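Hypothetical protein (Staphylococcus aureus subsp. aureus Mu50, PDB 4PEO) is an essential cysteine protease that removes the nine N-terminal residues of ribosomal protein bL27 and also processes capsid and scaffold proteins of phage 80alpha. Local coordinates at residues K13-I18 against V72-D77; A39-S44 against G65-R70; N46-L51 against L81-M86. All blocks are in the same frame, centred on the assembly; numbering follows the deposited sequence.

How the contacts relate
The three contacts sample a two-layer alpha/beta unit from its edge to its interior. Contact 3 is wholly buried and joins helices 36-51 and 77-96. Contact 2 sets the earlier half of helix 36-51 against strand 67-70 and is partly buried. Contact 1, by the turn leading into helix 77-96, is also partly buried but has an exposed residue among those that touch, and only there do weak hydrogen bonds and a water cross the interface; contacts 2 and 3 meet through apolar side chains. Strands 14-20 and 67-70 tie contacts 1 and 2 together, notably through Asp16 and His68, while Met86 of 81-86 packs on both Val17 and Leu41.

Contact 1: K13-I18 against V72-D77; sequences KVTDVI and VDTNND
Lys13 lies across Thr74 and accounts, with it, for most of the buried surface. The apolar part begins at the base of the two side chains, where Lys13 CB stands 3.9 Å from Thr74 CB. Beside it, the Thr15 and Thr74 side chains run alongside one another in the same direction, with Thr15 CG2 4.0 Å from Thr74 CG2.

The polar part is gathered at the lysine ammonium. A bend at chi2 (-53°) and another at chi4 (83°) fold the chain over the Thr74 carbonyl, leaving Lys13 NZ 3.4 Å from Thr74 O and 3.4 Å from Asn75 OD1, both weak hydrogen bonds. The stronger link is a water that accepts from Lys13 NZ at 2.7 Å and donates to Thr74 O and to Asp77 OD1, the latter at 2.9 Å. It thus bridges lysine and carboxylate, which do not touch directly.

Thr74 O and Asn75 OD1 are presented by a type I beta turn from Asp73 to Asn76; Asp77 follows it, and Asn76 N-caps helix 77-96. In strand 14-20, Thr15 and Asp16 form a classic beta bulge opposite Thr7 of strand 2-8, while Val14 leans on Leu83 and Leu87 of helix 77-96.

Contact 2: A39-S44 against G65-R70; sequences AVLFGS and GHFHIR
An alpha-on-beta layer contact, centred on a T-shaped pair of Phe42 and Phe67, sets helix 36-51 against strand 67-70 beside the active site. The axes of segments 39-44 and 67-70 pass 11.1 Å apart with their directions at 41°. The side chain of Phe42 comes within about 4 Å, between nearest atoms, of that of His22, the probable proton donor.

In the aromatic pair, the edge of Phe42 addresses the face of Phe67. The ring centroids lie 5.3 Å apart with the planes at 74°, and Phe42 CE1 meets Phe67 CD2 at 3.9 Å, above the Phe67 plane but displaced toward its rim. The aliphatic half belongs to Leu41. Leu41 extends from the helix to the strand because chi1 (-170°) puts CG opposite the backbone N; its CD1 approaches Phe67 CE1 obliquely at 3.5 Å. The same methyl meets Ile69 tip to tip, Leu41 CD1 to Ile69 CD1 being 3.7 Å.

Within the helix, Ser44 turns its hydroxyl back on the preceding turn: Ser44 OG donates to Val40 O at 2.7 Å, from the opposite face of the carbonyl to Ser44 N. One buried oxygen thereby accepts two bonds.

Val45, next along the helix, also packs on Phe67 and Ile69, and Ile58 of strand 57-59 touches both. Leu41 continues onto Val17 and Met19 of strand 14-20 and onto Met86 of helix 77-96, while Val40 meets Val40 of the second subunit.

Contact 3: N46-L51 against L81-M86; sequences NAIIGL and LILQTM
Ile48 and Ile82 carry this antiparallel helix pair, in which the end of helix 36-51 lies against the early turns of helix 77-96 on one side of the sheet. The evidence for the pairing is an angle of 160° between the axes of segments 46-51 and 81-86, which pass 10.2 Å apart; the nearest CA atoms, Ile48 CA and Ile82 CA, are 6.7 Å apart. Every residue that touches is buried, and no hydrogen bond crosses.

The two isoleucines approach at a slant. Ile48 leaves its helix to one side of the partner, but its CG1, set anti to the carbonyl carbon (chi1 -68°), swings the chain inward until Ile48 CG1 is 3.6 Å from Ile82 CG2. Its outer methyl then travels on to the next residue: Ile48 CD1 lies 3.8 Å from Leu83 CD2, the two side chains meeting at about a right angle. Ile48 therefore uses its CG1 branch twice, the methylene on Ile82 and the methyl on Leu83.

Ile82, aimed directly at the facing helix, divides its own two branches. CG2 also faces the methyl of Ala47, while the longer branch reaches past it to the backbone, Ile82 CD1 sitting 3.9 Å from Ala47 O.

Beyond the pair, Leu83 rests on Val14 of strand 14-20, and Met86 of helix 77-96 and Leu41 of helix 36-51 both pack on Val17 of that strand, so the helices share the sheet as their floor. Ala47, Leu51 and Ile82 all pack on Thr85 of the second subunit, which places this helix pair at the dimer interface. Within segment 81-86 of this chain, Thr85 OG1 donates to Leu81 O at 2.9 Å from 38° out of the carbonyl plane, while Thr85 N reaches Leu81 O from the opposite face at 2.8 Å.

Contact 1: K13-I18 against V72-D77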
ATOM      1  N   LYS B  13      -8.345 -13.764   9.350  1.00 30.20           N
ATOM      2  CA  LYS B  13      -8.054 -12.353   9.597  1.00 27.65           C
ATOM      3  C   LYS B  13      -6.580 -12.153   9.919  1.00 29.17           C
ATOM      4  O   LYS B  13      -6.004 -12.951  10.647  1.00 29.02           O
ATOM      5  CB  LYS B  13      -8.928 -11.803  10.740  1.00 30.22           C
ATOM      6  CG  LYS B  13     -10.444 -12.030  10.557  1.00 33.77           C
ATOM      7  CD  LYS B  13     -10.982 -11.518   9.207  1.00 34.79           C
ATOM      8  CE  LYS B  13     -12.431 -11.891   8.999  1.00 47.69           C
ATOM      9  NZ  LYS B  13     -13.330 -10.924   9.667  1.00 52.57           N
ATOM     10  N   VAL B  14      -5.984 -11.077   9.389  1.00 24.50           N
ATOM     11  CA  VAL B  14      -4.576 -10.747   9.666  1.00 22.87           C
ATOM     12  C   VAL B  14      -4.574 -10.130  11.072  1.00 26.46           C
ATOM     13  O   VAL B  14      -5.152  -9.058  11.271  1.00 24.37           O
ATOM     14  CB  VAL B  14      -3.985  -9.768   8.612  1.00 26.19           C
ATOM     15  CG1 VAL B  14      -2.560  -9.346   8.999  1.00 26.09           C
ATOM     16  CG2 VAL B  14      -3.994 -10.381   7.206  1.00 26.03           C
ATOM     17  N   THR B  15      -3.950 -10.812  12.039  1.00 22.51           N
ATOM     18  CA  THR B  15      -3.915 -10.329  13.430  1.00 22.74           C
ATOM     19  C   THR B  15      -2.622  -9.622  13.757  1.00 26.25           C
ATOM     20  O   THR B  15      -2.613  -8.764  14.638  1.00 27.59           O
ATOM     21  CB  THR B  15      -4.187 -11.468  14.427  1.00 27.17           C
ATOM     22  OG1 THR B  15      -3.123 -12.429  14.357  1.00 26.92           O
ATOM     23  CG2 THR B  15      -5.555 -12.155  14.175  1.00 24.58           C
ATOM     24  N   ASP B  16      -1.513 -10.052  13.139  1.00 21.73           N
ATOM     25  CA  ASP B  16      -0.217  -9.468  13.452  1.00 21.26           C
ATOM     26  C   ASP B  16       0.666  -9.432  12.244  1.00 23.68           C
ATOM     27  O   ASP B  16       0.673 -10.370  11.443  1.00 23.65           O
ATOM     28  CB  ASP B  16       0.500 -10.347  14.509  1.00 22.52           C
ATOM     29  CG  ASP B  16      -0.228 -10.479  15.825  1.00 26.25           C
ATOM     30  OD1 ASP B  16      -1.164 -11.298  15.903  1.00 25.38           O
ATOM     31  OD2 ASP B  16       0.168  -9.794  16.795  1.00 27.29           O
ATOM     32  N   VAL B  17       1.483  -8.397  12.151  1.00 21.13           N
ATOM     33  CA  VAL B  17       2.512  -8.298  11.128  1.00 20.41           C
ATOM     34  C   VAL B  17       3.700  -7.719  11.881  1.00 24.28           C
ATOM     35  O   VAL B  17       3.535  -6.689  12.545  1.00 24.39           O
ATOM     36  CB  VAL B  17       2.100  -7.395   9.933  1.00 24.57           C
ATOM     37  CG1 VAL B  17       3.274  -7.187   8.974  1.00 25.29           C
ATOM     38  CG2 VAL B  17       0.911  -7.989   9.170  1.00 24.42           C
ATOM     39  N   ILE B  18       4.875  -8.364  11.802  1.00 21.06           N
ATOM     40  CA  ILE B  18       6.071  -7.817  12.455  1.00 21.07           C
ATOM     41  C   ILE B  18       7.159  -7.678  11.415  1.00 28.38           C
ATOM     42  O   ILE B  18       7.558  -8.685  10.828  1.00 28.41           O
ATOM     43  CB  ILE B  18       6.563  -8.668  13.654  1.00 24.33           C
ATOM     44  CG1 ILE B  18       5.392  -8.953  14.630  1.00 24.94           C
ATOM     45  CG2 ILE B  18       7.750  -7.970  14.341  1.00 26.61           C
ATOM     46  CD1 ILE B  18       5.726  -9.833  15.847  1.00 34.86           C
ATOM     47  N   VAL B  72      -6.759  -4.778  16.241  1.00 29.55           N
ATOM     48  CA  VAL B  72      -7.652  -4.698  17.401  1.00 32.28           C
ATOM     49  C   VAL B  72      -9.043  -5.179  16.973  1.00 37.22           C
ATOM     50  O   VAL B  72      -9.559  -6.147  17.539  1.00 39.24           O
ATOM     51  CB  VAL B  72      -7.635  -3.314  18.095  1.00 37.37           C
ATOM     52  CG1 VAL B  72      -8.696  -3.244  19.200  1.00 39.87           C
ATOM     53  CG2 VAL B  72      -6.250  -3.021  18.670  1.00 36.40           C
ATOM     54  N   ASP B  73      -9.630  -4.529  15.962  1.00 33.64           N
ATOM     55  CA  ASP B  73     -10.916  -4.945  15.417  1.00 34.18           C
ATOM     56  C   ASP B  73     -10.629  -5.771  14.164  1.00 36.03           C
ATOM     57  O   ASP B  73     -10.539  -5.217  13.059  1.00 32.12           O
ATOM     58  CB  ASP B  73     -11.826  -3.732  15.115  1.00 36.91           C
ATOM     59  CG  ASP B  73     -13.192  -4.081  14.528  1.00 43.54           C
ATOM     60  OD1 ASP B  73     -13.543  -5.283  14.501  1.00 42.51           O
ATOM     61  OD2 ASP B  73     -13.895  -3.157  14.076  1.00 48.84           O
ATOM     62  N   THR B  74     -10.486  -7.099  14.333  1.00 33.84           N
ATOM     63  CA  THR B  74     -10.207  -8.019  13.214  1.00 33.01           C
ATOM     64  C   THR B  74     -11.405  -8.140  12.259  1.00 38.56           C
ATOM     65  O   THR B  74     -11.264  -8.663  11.151  1.00 39.03           O
ATOM     66  CB  THR B  74      -9.759  -9.409  13.723  1.00 36.89           C
ATOM     67  OG1 THR B  74     -10.822  -9.999  14.468  1.00 39.94           O
ATOM     68  CG2 THR B  74      -8.468  -9.365  14.531  1.00 36.57           C
ATOM     69  N   ASN B  75     -12.584  -7.667  12.687  1.00 35.44           N
ATOM     70  CA  ASN B  75     -13.776  -7.714  11.850  1.00 36.45           C
ATOM     71  C   ASN B  75     -13.992  -6.418  11.062  1.00 38.14           C
ATOM     72  O   ASN B  75     -15.025  -6.256  10.408  1.00 38.88           O
ATOM     73  CB  ASN B  75     -15.010  -8.124  12.645  1.00 44.04           C
ATOM     74  CG  ASN B  75     -14.862  -9.434  13.373  1.00 75.62           C
ATOM     75  OD1 ASN B  75     -14.581 -10.508  12.813  1.00 71.26           O
ATOM     76  ND2 ASN B  75     -15.026  -9.349  14.664  1.00 71.93           N
ATOM     77  N   ASN B  76     -13.006  -5.509  11.095  1.00 32.53           N
ATOM     78  CA  ASN B  76     -13.070  -4.285  10.313  1.00 31.64           C
ATOM     79  C   ASN B  76     -12.622  -4.654   8.896  1.00 31.68           C
ATOM     80  O   ASN B  76     -11.425  -4.822   8.647  1.00 29.34           O
ATOM     81  CB  ASN B  76     -12.189  -3.174  10.913  1.00 32.26           C
ATOM     82  CG  ASN B  76     -12.376  -1.844  10.218  1.00 42.48           C
ATOM     83  OD1 ASN B  76     -12.273  -1.726   8.991  1.00 34.00           O
ATOM     84  ND2 ASN B  76     -12.697  -0.819  10.980  1.00 37.14           N
ATOM     85  N   ASP B  77     -13.588  -4.814   7.977  1.00 29.23           N
ATOM     86  CA  ASP B  77     -13.303  -5.220   6.605  1.00 27.89           C
ATOM     87  C   ASP B  77     -12.363  -4.274   5.873  1.00 30.43           C
ATOM     88  O   ASP B  77     -11.535  -4.729   5.086  1.00 28.01           O
ATOM     89  CB  ASP B  77     -14.603  -5.416   5.813  1.00 31.76           C
ATOM     90  CG  ASP B  77     -15.446  -6.609   6.256  1.00 39.35           C
ATOM     91  OD1 ASP B  77     -14.940  -7.446   7.050  1.00 38.36           O
ATOM     92  OD2 ASP B  77     -16.585  -6.732   5.776  1.00 44.16           O
TER
HETATM   93  O   HOH W   1     -12.753  -8.535   8.540  1.00 35.59           O

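Contact 2: A39-S44 against G65-R70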
ATOM      1  N   ALA B  39       8.188   1.913   3.008  1.00 35.35           N
ATOM      2  CA  ALA B  39       7.146   2.804   2.492  1.00 34.18           C
ATOM      3  C   ALA B  39       5.788   2.104   2.478  1.00 34.80           C
ATOM      4  O   ALA B  39       4.788   2.708   2.851  1.00 33.78           O
ATOM      5  CB  ALA B  39       7.504   3.290   1.094  1.00 35.99           C
ATOM      6  N   VAL B  40       5.764   0.829   2.066  1.00 30.06           N
ATOM      7  CA  VAL B  40       4.535   0.028   2.010  1.00 27.73           C
ATOM      8  C   VAL B  40       3.995  -0.195   3.428  1.00 30.25           C
ATOM      9  O   VAL B  40       2.805  -0.002   3.673  1.00 28.28           O
ATOM     10  CB  VAL B  40       4.768  -1.310   1.249  1.00 30.69           C
ATOM     11  CG1 VAL B  40       3.581  -2.258   1.424  1.00 29.08           C
ATOM     12  CG2 VAL B  40       5.026  -1.059  -0.230  1.00 31.55           C
ATOM     13  N   LEU B  41       4.842  -0.573   4.364  1.00 27.81           N
ATOM     14  CA  LEU B  41       4.393  -0.811   5.717  1.00 28.84           C
ATOM     15  C   LEU B  41       3.915   0.451   6.431  1.00 30.15           C
ATOM     16  O   LEU B  41       2.805   0.489   6.890  1.00 28.73           O
ATOM     17  CB  LEU B  41       5.488  -1.512   6.490  1.00 30.78           C
ATOM     18  CG  LEU B  41       5.250  -2.098   7.874  1.00 37.44           C
ATOM     19  CD1 LEU B  41       4.575  -1.221   8.879  1.00 38.23           C
ATOM     20  CD2 LEU B  41       4.848  -3.553   7.889  1.00 40.21           C
ATOM     21  N   PHE B  42       4.766   1.475   6.504  1.00 29.14           N
ATOM     22  CA  PHE B  42       4.374   2.712   7.187  1.00 29.89           C
ATOM     23  C   PHE B  42       3.180   3.388   6.529  1.00 30.87           C
ATOM     24  O   PHE B  42       2.283   3.846   7.233  1.00 28.62           O
ATOM     25  CB  PHE B  42       5.563   3.673   7.363  1.00 33.92           C
ATOM     26  CG  PHE B  42       6.755   3.074   8.086  1.00 37.22           C
ATOM     27  CD1 PHE B  42       6.580   2.279   9.213  1.00 41.36           C
ATOM     28  CD2 PHE B  42       8.050   3.341   7.661  1.00 42.29           C
ATOM     29  CE1 PHE B  42       7.682   1.718   9.873  1.00 43.63           C
ATOM     30  CE2 PHE B  42       9.150   2.783   8.320  1.00 46.32           C
ATOM     31  CZ  PHE B  42       8.958   1.969   9.417  1.00 44.21           C
ATOM     32  N   GLY B  43       3.141   3.371   5.195  1.00 27.54           N
ATOM     33  CA  GLY B  43       2.042   3.953   4.436  1.00 27.02           C
ATOM     34  C   GLY B  43       0.745   3.231   4.736  1.00 28.83           C
ATOM     35  O   GLY B  43      -0.288   3.879   4.919  1.00 28.81           O
ATOM     36  N   SER B  44       0.796   1.887   4.842  1.00 24.91           N
ATOM     37  CA  SER B  44      -0.402   1.087   5.148  1.00 23.85           C
ATOM     38  C   SER B  44      -0.929   1.369   6.544  1.00 25.93           C
ATOM     39  O   SER B  44      -2.139   1.507   6.707  1.00 24.52           O
ATOM     40  CB  SER B  44      -0.147  -0.399   4.949  1.00 27.04           C
ATOM     41  OG  SER B  44       0.193  -0.608   3.590  1.00 31.24           O
ATOM     42  N   GLY B  65      13.172  -0.963  15.460  1.00 37.01           N
ATOM     43  CA  GLY B  65      13.120  -2.352  14.997  1.00 34.87           C
ATOM     44  C   GLY B  65      11.928  -3.112  15.536  1.00 33.84           C
ATOM     45  O   GLY B  65      11.177  -2.586  16.364  1.00 32.22           O
ATOM     46  N   HIS B  66      11.727  -4.362  15.063  1.00 28.95           N
ATOM     47  CA  HIS B  66      10.615  -5.222  15.494  1.00 27.04           C
ATOM     48  C   HIS B  66       9.274  -4.468  15.497  1.00 29.23           C
ATOM     49  O   HIS B  66       8.568  -4.429  16.507  1.00 29.81           O
ATOM     50  CB  HIS B  66      10.927  -5.873  16.867  1.00 28.29           C
ATOM     51  CG  HIS B  66      12.209  -6.654  16.881  1.00 32.68           C
ATOM     52  ND1 HIS B  66      13.401  -6.078  17.283  1.00 36.32           N
ATOM     53  CD2 HIS B  66      12.450  -7.928  16.501  1.00 33.56           C
ATOM     54  CE1 HIS B  66      14.320  -7.027  17.180  1.00 35.92           C
ATOM     55  NE2 HIS B  66      13.805  -8.150  16.693  1.00 34.98           N
ATOM     56  N   PHE B  67       8.963  -3.827  14.365  1.00 25.19           N
ATOM     57  CA  PHE B  67       7.746  -3.033  14.200  1.00 24.38           C
ATOM     58  C   PHE B  67       6.553  -3.957  14.080  1.00 26.86           C
ATOM     59  O   PHE B  67       6.396  -4.662  13.089  1.00 24.75           O
ATOM     60  CB  PHE B  67       7.875  -2.083  13.008  1.00 25.58           C
ATOM     61  CG  PHE B  67       6.774  -1.055  12.932  1.00 27.62           C
ATOM     62  CD1 PHE B  67       5.553  -1.363  12.343  1.00 28.63           C
ATOM     63  CD2 PHE B  67       6.956   0.222  13.448  1.00 32.84           C
ATOM     64  CE1 PHE B  67       4.526  -0.419  12.282  1.00 30.20           C
ATOM     65  CE2 PHE B  67       5.932   1.171  13.374  1.00 36.14           C
ATOM     66  CZ  PHE B  67       4.738   0.854  12.758  1.00 32.65           C
ATOM     67  N   HIS B  68       5.754  -3.982  15.139  1.00 24.71           N
ATOM     68  CA  HIS B  68       4.639  -4.894  15.298  1.00 24.16           C
ATOM     69  C   HIS B  68       3.313  -4.186  15.233  1.00 28.33           C
ATOM     70  O   HIS B  68       3.033  -3.305  16.046  1.00 29.73           O
ATOM     71  CB  HIS B  68       4.795  -5.635  16.650  1.00 26.30           C
ATOM     72  CG  HIS B  68       3.660  -6.547  16.995  1.00 29.99           C
ATOM     73  ND1 HIS B  68       3.325  -6.805  18.315  1.00 33.47           N
ATOM     74  CD2 HIS B  68       2.820  -7.238  16.187  1.00 30.37           C
ATOM     75  CE1 HIS B  68       2.293  -7.633  18.265  1.00 32.38           C
ATOM     76  NE2 HIS B  68       1.978  -7.949  17.003  1.00 31.14           N
ATOM     77  N   ILE B  69       2.507  -4.577  14.242  1.00 23.67           N
ATOM     78  CA  ILE B  69       1.134  -4.132  14.055  1.00 22.82           C
ATOM     79  C   ILE B  69       0.258  -5.252  14.602  1.00 25.75           C
ATOM     80  O   ILE B  69       0.297  -6.370  14.079  1.00 23.27           O
ATOM     81  CB  ILE B  69       0.774  -3.878  12.567  1.00 25.00           C
ATOM     82  CG1 ILE B  69       1.767  -2.923  11.869  1.00 26.35           C
ATOM     83  CG2 ILE B  69      -0.694  -3.426  12.446  1.00 26.06           C
ATOM     84  CD1 ILE B  69       1.739  -3.061  10.301  1.00 29.64           C
ATOM     85  N   ARG B  70      -0.541  -4.962  15.619  1.00 24.42           N
ATOM     86  CA  ARG B  70      -1.481  -5.940  16.132  1.00 24.79           C
ATOM     87  C   ARG B  70      -2.891  -5.419  15.861  1.00 28.23           C
ATOM     88  O   ARG B  70      -3.237  -4.323  16.317  1.00 28.29           O
ATOM     89  CB  ARG B  70      -1.246  -6.204  17.633  1.00 26.32           C
ATOM     90  CG  ARG B  70      -2.411  -6.890  18.339  1.00 36.32           C
ATOM     91  CD  ARG B  70      -2.563  -8.356  17.988  1.00 38.22           C
ATOM     92  NE  ARG B  70      -3.639  -8.977  18.772  1.00 44.42           N
ATOM     93  CZ  ARG B  70      -3.928 -10.276  18.761  1.00 49.88           C
ATOM     94  NH1 ARG B  70      -3.207 -11.120  18.030  1.00 29.70           N
ATOM     95  NH2 ARG B  70      -4.924 -10.745  19.500  1.00 39.54           N
TER

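Contact 3: N46-L51 against L81-M86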
ATOM      1  N   ASN B  46      -0.541   4.233   8.212  1.00 24.04           N
ATOM      2  CA  ASN B  46      -1.148   5.558   8.104  1.00 24.95           C
ATOM      3  C   ASN B  46      -2.518   5.501   7.422  1.00 28.06           C
ATOM      4  O   ASN B  46      -3.424   6.249   7.810  1.00 28.32           O
ATOM      5  CB  ASN B  46      -0.229   6.520   7.377  1.00 27.84           C
ATOM      6  CG  ASN B  46       0.966   6.946   8.199  1.00 38.96           C
ATOM      7  OD1 ASN B  46       1.037   6.740   9.413  1.00 36.97           O
ATOM      8  ND2 ASN B  46       1.938   7.552   7.548  1.00 35.00           N
ATOM      9  N   ALA B  47      -2.678   4.596   6.433  1.00 23.01           N
ATOM     10  CA  ALA B  47      -3.953   4.431   5.720  1.00 23.13           C
ATOM     11  C   ALA B  47      -5.013   3.808   6.643  1.00 25.73           C
ATOM     12  O   ALA B  47      -6.172   4.241   6.626  1.00 26.56           O
ATOM     13  CB  ALA B  47      -3.762   3.571   4.470  1.00 22.95           C
ATOM     14  N   ILE B  48      -4.631   2.802   7.447  1.00 22.24           N
ATOM     15  CA  ILE B  48      -5.607   2.196   8.363  1.00 22.89           C
ATOM     16  C   ILE B  48      -6.143   3.284   9.318  1.00 28.97           C
ATOM     17  O   ILE B  48      -7.356   3.423   9.491  1.00 28.10           O
ATOM     18  CB  ILE B  48      -4.999   1.004   9.157  1.00 25.11           C
ATOM     19  CG1 ILE B  48      -4.698  -0.193   8.238  1.00 25.92           C
ATOM     20  CG2 ILE B  48      -5.935   0.597  10.339  1.00 26.99           C
ATOM     21  CD1 ILE B  48      -3.773  -1.300   8.902  1.00 27.27           C
ATOM     22  N   ILE B  49      -5.218   4.057   9.915  1.00 28.81           N
ATOM     23  CA  ILE B  49      -5.554   5.123  10.870  1.00 31.27           C
ATOM     24  C   ILE B  49      -6.357   6.266  10.233  1.00 37.05           C
ATOM     25  O   ILE B  49      -7.340   6.730  10.819  1.00 38.39           O
ATOM     26  CB  ILE B  49      -4.269   5.585  11.631  1.00 35.73           C
ATOM     27  CG1 ILE B  49      -3.712   4.421  12.493  1.00 35.46           C
ATOM     28  CG2 ILE B  49      -4.525   6.837  12.494  1.00 40.56           C
ATOM     29  CD1 ILE B  49      -2.231   4.576  12.962  1.00 45.00           C
ATOM     30  N   GLY B  50      -5.949   6.686   9.043  1.00 32.95           N
ATOM     31  CA  GLY B  50      -6.586   7.794   8.347  1.00 34.37           C
ATOM     32  C   GLY B  50      -7.872   7.490   7.606  1.00 37.99           C
ATOM     33  O   GLY B  50      -8.716   8.379   7.463  1.00 39.32           O
ATOM     34  N   LEU B  51      -8.038   6.244   7.121  1.00 32.12           N
ATOM     35  CA  LEU B  51      -9.195   5.872   6.291  1.00 31.48           C
ATOM     36  C   LEU B  51     -10.246   4.991   6.939  1.00 35.25           C
ATOM     37  O   LEU B  51     -11.312   4.800   6.344  1.00 35.46           O
ATOM     38  CB  LEU B  51      -8.729   5.208   4.981  1.00 29.02           C
ATOM     39  CG  LEU B  51      -7.695   5.987   4.138  1.00 32.77           C
ATOM     40  CD1 LEU B  51      -7.150   5.127   3.013  1.00 30.89           C
ATOM     41  CD2 LEU B  51      -8.270   7.303   3.602  1.00 38.48           C
ATOM     42  N   LEU B  81      -8.773  -5.257   4.431  1.00 22.74           N
ATOM     43  CA  LEU B  81      -8.427  -5.068   3.014  1.00 22.39           C
ATOM     44  C   LEU B  81      -7.087  -4.331   2.887  1.00 24.88           C
ATOM     45  O   LEU B  81      -6.264  -4.695   2.046  1.00 23.62           O
ATOM     46  CB  LEU B  81      -9.525  -4.298   2.266  1.00 23.54           C
ATOM     47  CG  LEU B  81      -9.293  -4.097   0.772  1.00 26.74           C
ATOM     48  CD1 LEU B  81      -9.186  -5.436   0.034  1.00 28.68           C
ATOM     49  CD2 LEU B  81     -10.380  -3.240   0.164  1.00 29.93           C
ATOM     50  N   ILE B  82      -6.858  -3.305   3.720  1.00 21.67           N
ATOM     51  CA  ILE B  82      -5.587  -2.568   3.698  1.00 21.36           C
ATOM     52  C   ILE B  82      -4.422  -3.494   4.064  1.00 22.92           C
ATOM     53  O   ILE B  82      -3.373  -3.461   3.415  1.00 21.73           O
ATOM     54  CB  ILE B  82      -5.664  -1.300   4.589  1.00 24.00           C
ATOM     55  CG1 ILE B  82      -6.702  -0.301   3.991  1.00 24.91           C
ATOM     56  CG2 ILE B  82      -4.270  -0.636   4.697  1.00 23.85           C
ATOM     57  CD1 ILE B  82      -7.035   0.895   4.921  1.00 30.05           C
ATOM     58  N   LEU B  83      -4.616  -4.355   5.074  1.00 22.54           N
ATOM     59  CA  LEU B  83      -3.569  -5.304   5.467  1.00 21.36           C
ATOM     60  C   LEU B  83      -3.292  -6.318   4.354  1.00 24.15           C
ATOM     61  O   LEU B  83      -2.126  -6.610   4.076  1.00 22.78           O
ATOM     62  CB  LEU B  83      -3.941  -5.999   6.786  1.00 20.94           C
ATOM     63  CG  LEU B  83      -3.841  -5.099   8.031  1.00 22.46           C
ATOM     64  CD1 LEU B  83      -4.538  -5.764   9.225  1.00 22.01           C
ATOM     65  CD2 LEU B  83      -2.369  -4.777   8.361  1.00 22.84           C
ATOM     66  N   GLN B  84      -4.325  -6.810   3.700  1.00 21.76           N
ATOM     67  CA  GLN B  84      -4.148  -7.710   2.598  1.00 23.20           C
ATOM     68  C   GLN B  84      -3.456  -7.032   1.433  1.00 26.69           C
ATOM     69  O   GLN B  84      -2.654  -7.625   0.810  1.00 25.23           O
ATOM     70  CB  GLN B  84      -5.466  -8.262   2.166  1.00 26.92           C
ATOM     71  CG  GLN B  84      -6.147  -9.011   3.277  1.00 38.74           C
ATOM     72  CD  GLN B  84      -6.567 -10.355   2.843  1.00 78.77           C
ATOM     73  OE1 GLN B  84      -7.192 -10.515   1.782  1.00 81.49           O
ATOM     74  NE2 GLN B  84      -6.219 -11.350   3.636  1.00 74.43           N
ATOM     75  N   THR B  85      -3.774  -5.770   1.201  1.00 23.15           N
ATOM     76  CA  THR B  85      -3.129  -4.957   0.156  1.00 21.86           C
ATOM     77  C   THR B  85      -1.637  -4.813   0.474  1.00 23.62           C
ATOM     78  O   THR B  85      -0.800  -4.958  -0.425  1.00 24.10           O
ATOM     79  CB  THR B  85      -3.826  -3.586   0.035  1.00 26.06           C
ATOM     80  OG1 THR B  85      -5.154  -3.798  -0.468  1.00 25.31           O
ATOM     81  CG2 THR B  85      -3.063  -2.606  -0.903  1.00 24.39           C
ATOM     82  N   MET B  86      -1.323  -4.486   1.738  1.00 20.63           N
ATOM     83  CA  MET B  86       0.060  -4.363   2.216  1.00 20.16           C
ATOM     84  C   MET B  86       0.796  -5.681   1.950  1.00 23.76           C
ATOM     85  O   MET B  86       1.918  -5.642   1.461  1.00 24.40           O
ATOM     86  CB  MET B  86       0.034  -4.085   3.728  1.00 20.36           C
ATOM     87  CG  MET B  86       1.386  -3.586   4.280  1.00 21.61           C
ATOM     88  SD  MET B  86       1.365  -3.575   6.140  1.00 20.34           S
ATOM     89  CE  MET B  86       1.384  -5.176   6.346  1.00 19.14           C
TER